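Local structure of ABC transporter (Caldanaerobius, 4G68) at residues V217-D222 with N232-D237. The protein is an ABC-transporter solute-binding protein that probably captures xylan-derived oligosaccharides outside the cell and hands them to the membrane transporter. Numbering follows the deposited sequence.
Sequences VQLTRD and NQAFTD
The backbone oxygen of N232 is gripped by two amides of the turn that follows, F235 N at 3.0 Å and T236 N at 3.1 Å. The N232 side chain N-caps helix 233-248: its OD1 accepts the backbone N-H of A234 at 2.9 Å, in the carbonyl plane and moderately bent (145° at the hydrogen). L219 reaches over from helix 217-224 with CG anti to the backbone N (chi1 172°), which carries the isobutyl fork out to the cap. Its two methyls divide the work. CD1 faces N232 ND2, whereas CD2 lies 3.9 Å from N232 OD1 and rests 3.8 Å from A234 CB. F235 brings the second large side chain into the interface. Its ring extends toward helix 217-224 and places CZ 3.9 Å from T220 CA, which sits at the ring edge near its plane; CE1 approaches L219 CG. The side chains of T220 and F235 cross at about a right angle, with T220 OG1 beside CE1. F235 also meets the ring of W392 and touches F230 and A211 of helix 201-215. The segment axes run nearly perpendicular (95°) and approach to 11.6 Å at their closest, a separation bridged by L219 and F235. The contact joins two helices consecutive in the chain, 217-224 and 233-248, within a bacterial solute-binding-protein fold, about 20 Å from the centre of the chain. An alanine at N232 lacks the amide, and would probably leave A234 N without its capping acceptor and open a gap beside the L219 methyls. Contact between the helices is therefore chiefly apolar, and the directional bonding at N232 serves the helix start, fixing the amide beside which leucine packs.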
ATOM      1  N   VAL C 217      -7.573  16.245   2.988  1.00 22.11           N
ATOM      2  CA  VAL C 217      -6.161  15.982   2.742  1.00 23.75           C
ATOM      3  C   VAL C 217      -5.198  16.929   3.453  1.00 22.76           C
ATOM      4  O   VAL C 217      -4.063  16.518   3.828  1.00 20.88           O
ATOM      5  CB  VAL C 217      -5.795  15.802   1.231  1.00 23.74           C
ATOM      6  CG1 VAL C 217      -5.976  17.061   0.406  1.00 27.54           C
ATOM      7  CG2 VAL C 217      -4.410  15.189   1.090  1.00 26.61           C
ATOM      8  N   GLN C 218      -5.590  18.212   3.495  1.00 24.60           N
ATOM      9  CA  GLN C 218      -4.711  19.229   3.999  1.00 26.29           C
ATOM     10  C   GLN C 218      -4.476  18.985   5.495  1.00 27.07           C
ATOM     11  O   GLN C 218      -3.349  19.132   5.988  1.00 30.20           O
ATOM     12  CB  GLN C 218      -5.252  20.653   3.754  1.00 30.33           C
ATOM     13  CG  GLN C 218      -4.193  21.720   3.985  1.00 31.75           C
ATOM     14  CD  GLN C 218      -2.914  21.403   3.203  1.00 36.45           C
ATOM     15  OE1 GLN C 218      -2.956  21.175   1.985  1.00 35.98           O
ATOM     16  NE2 GLN C 218      -1.778  21.313   3.909  1.00 36.34           N
ATOM     17  N   LEU C 219      -5.513  18.597   6.222  1.00 25.14           N
ATOM     18  CA  LEU C 219      -5.386  18.468   7.671  1.00 24.91           C
ATOM     19  C   LEU C 219      -4.544  17.248   8.082  1.00 23.55           C
ATOM     20  O   LEU C 219      -3.835  17.312   9.094  1.00 21.13           O
ATOM     21  CB  LEU C 219      -6.769  18.433   8.354  1.00 25.40           C
ATOM     22  CG  LEU C 219      -6.821  18.115   9.876  1.00 26.89           C
ATOM     23  CD1 LEU C 219      -6.128  19.194  10.724  1.00 26.36           C
ATOM     24  CD2 LEU C 219      -8.263  17.895  10.342  1.00 25.93           C
ATOM     25  N   THR C 220      -4.699  16.109   7.357  1.00 21.23           N
ATOM     26  CA  THR C 220      -3.822  14.971   7.502  1.00 21.11           C
ATOM     27  C   THR C 220      -2.347  15.392   7.250  1.00 23.37           C
ATOM     28  O   THR C 220      -1.460  15.180   8.109  1.00 20.35           O
ATOM     29  CB  THR C 220      -4.235  13.860   6.514  1.00 24.07           C
ATOM     30  OG1 THR C 220      -5.409  13.195   7.027  1.00 20.91           O
ATOM     31  CG2 THR C 220      -3.112  12.860   6.325  1.00 20.29           C
ATOM     32  N   ARG C 221      -2.118  16.035   6.109  1.00 25.63           N
ATOM     33  CA  ARG C 221      -0.755  16.422   5.718  1.00 26.37           C
ATOM     34  C   ARG C 221      -0.133  17.261   6.844  1.00 29.28           C
ATOM     35  O   ARG C 221       0.967  16.971   7.274  1.00 28.54           O
ATOM     36  CB  ARG C 221      -0.759  17.139   4.374  1.00 30.00           C
ATOM     37  CG  ARG C 221      -0.967  16.204   3.170  1.00 27.43           C
ATOM     38  CD  ARG C 221      -0.590  16.952   1.862  1.00 28.99           C
ATOM     39  NE  ARG C 221      -1.226  16.598   0.562  1.00 27.09           N
ATOM     40  CZ  ARG C 221      -0.827  15.609  -0.253  1.00 30.10           C
ATOM     41  NH1 ARG C 221       0.146  14.738   0.071  1.00 27.52           N
ATOM     42  NH2 ARG C 221      -1.494  15.464  -1.400  1.00 25.14           N
ATOM     43  N   ASP C 222      -0.900  18.226   7.348  1.00 29.72           N
ATOM     44  CA  ASP C 222      -0.486  19.177   8.384  1.00 30.00           C
ATOM     45  C   ASP C 222      -0.218  18.532   9.737  1.00 29.76           C
ATOM     46  O   ASP C 222       0.695  18.948  10.445  1.00 30.56           O
ATOM     47  CB  ASP C 222      -1.536  20.299   8.534  1.00 31.70           C
ATOM     48  CG  ASP C 222      -1.483  21.286   7.413  1.00 33.10           C
ATOM     49  OD1 ASP C 222      -0.485  21.218   6.654  1.00 37.14           O
ATOM     50  OD2 ASP C 222      -2.394  22.141   7.297  1.00 29.56           O
ATOM     51  N   ASN C 232      -7.362  16.631  17.438  1.00 35.65           N
ATOM     52  CA  ASN C 232      -8.298  17.468  16.719  1.00 37.85           C
ATOM     53  C   ASN C 232      -9.560  16.618  16.530  1.00 39.43           C
ATOM     54  O   ASN C 232      -9.474  15.414  16.337  1.00 35.86           O
ATOM     55  CB  ASN C 232      -7.658  17.838  15.375  1.00 41.35           C
ATOM     56  CG  ASN C 232      -8.601  18.569  14.437  1.00 48.73           C
ATOM     57  OD1 ASN C 232      -9.637  18.019  13.998  1.00 49.06           O
ATOM     58  ND2 ASN C 232      -8.243  19.818  14.091  1.00 46.83           N
ATOM     59  N   GLN C 233     -10.730  17.243  16.561  1.00 39.76           N
ATOM     60  CA  GLN C 233     -12.004  16.490  16.550  1.00 39.24           C
ATOM     61  C   GLN C 233     -12.160  15.529  15.345  1.00 36.45           C
ATOM     62  O   GLN C 233     -12.670  14.370  15.467  1.00 32.57           O
ATOM     63  CB  GLN C 233     -13.197  17.457  16.573  1.00 38.63           C
ATOM     64  CG  GLN C 233     -14.512  16.794  16.958  1.00 38.50           C
ATOM     65  CD  GLN C 233     -14.437  16.169  18.333  1.00 39.49           C
ATOM     66  OE1 GLN C 233     -14.681  14.974  18.503  1.00 43.91           O
ATOM     67  NE2 GLN C 233     -14.082  16.977  19.324  1.00 41.72           N
ATOM     68  N   ALA C 234     -11.735  16.021  14.181  1.00 35.57           N
ATOM     69  CA  ALA C 234     -11.836  15.223  12.961  1.00 31.19           C
ATOM     70  C   ALA C 234     -11.201  13.858  13.146  1.00 28.41           C
ATOM     71  O   ALA C 234     -11.745  12.899  12.635  1.00 24.28           O
ATOM     72  CB  ALA C 234     -11.227  15.948  11.764  1.00 30.25           C
ATOM     73  N   PHE C 235     -10.054  13.810  13.841  1.00 26.28           N
ATOM     74  CA  PHE C 235      -9.218  12.599  14.023  1.00 26.58           C
ATOM     75  C   PHE C 235      -9.766  11.747  15.164  1.00 27.40           C
ATOM     76  O   PHE C 235      -9.735  10.528  15.091  1.00 26.51           O
ATOM     77  CB  PHE C 235      -7.752  12.953  14.354  1.00 28.70           C
ATOM     78  CG  PHE C 235      -6.909  13.386  13.175  1.00 29.33           C
ATOM     79  CD1 PHE C 235      -7.462  13.606  11.899  1.00 31.38           C
ATOM     80  CD2 PHE C 235      -5.542  13.599  13.340  1.00 31.44           C
ATOM     81  CE1 PHE C 235      -6.659  13.999  10.826  1.00 31.53           C
ATOM     82  CE2 PHE C 235      -4.735  13.979  12.249  1.00 26.47           C
ATOM     83  CZ  PHE C 235      -5.280  14.175  11.011  1.00 28.11           C
ATOM     84  N   THR C 236     -10.214  12.391  16.243  1.00 25.93           N
ATOM     85  CA  THR C 236     -10.949  11.682  17.284  1.00 24.17           C
ATOM     86  C   THR C 236     -12.204  11.039  16.632  1.00 27.38           C
ATOM     87  O   THR C 236     -12.367   9.779  16.659  1.00 28.22           O
ATOM     88  CB  THR C 236     -11.322  12.608  18.471  1.00 26.54           C
ATOM     89  OG1 THR C 236     -10.173  13.380  18.829  1.00 27.21           O
ATOM     90  CG2 THR C 236     -11.728  11.792  19.715  1.00 20.15           C
ATOM     91  N   ASP C 237     -13.026  11.881  15.994  1.00 28.88           N
ATOM     92  CA  ASP C 237     -14.212  11.443  15.231  1.00 30.03           C
ATOM     93  C   ASP C 237     -13.930  10.283  14.290  1.00 28.60           C
ATOM     94  O   ASP C 237     -14.777   9.428  14.162  1.00 27.03           O
ATOM     95  CB  ASP C 237     -14.830  12.564  14.406  1.00 31.06           C
ATOM     96  CG  ASP C 237     -15.691  13.544  15.238  1.00 35.14           C
ATOM     97  OD1 ASP C 237     -15.993  13.300  16.448  1.00 32.14           O
ATOM     98  OD2 ASP C 237     -16.080  14.576  14.623  1.00 35.27           O
TER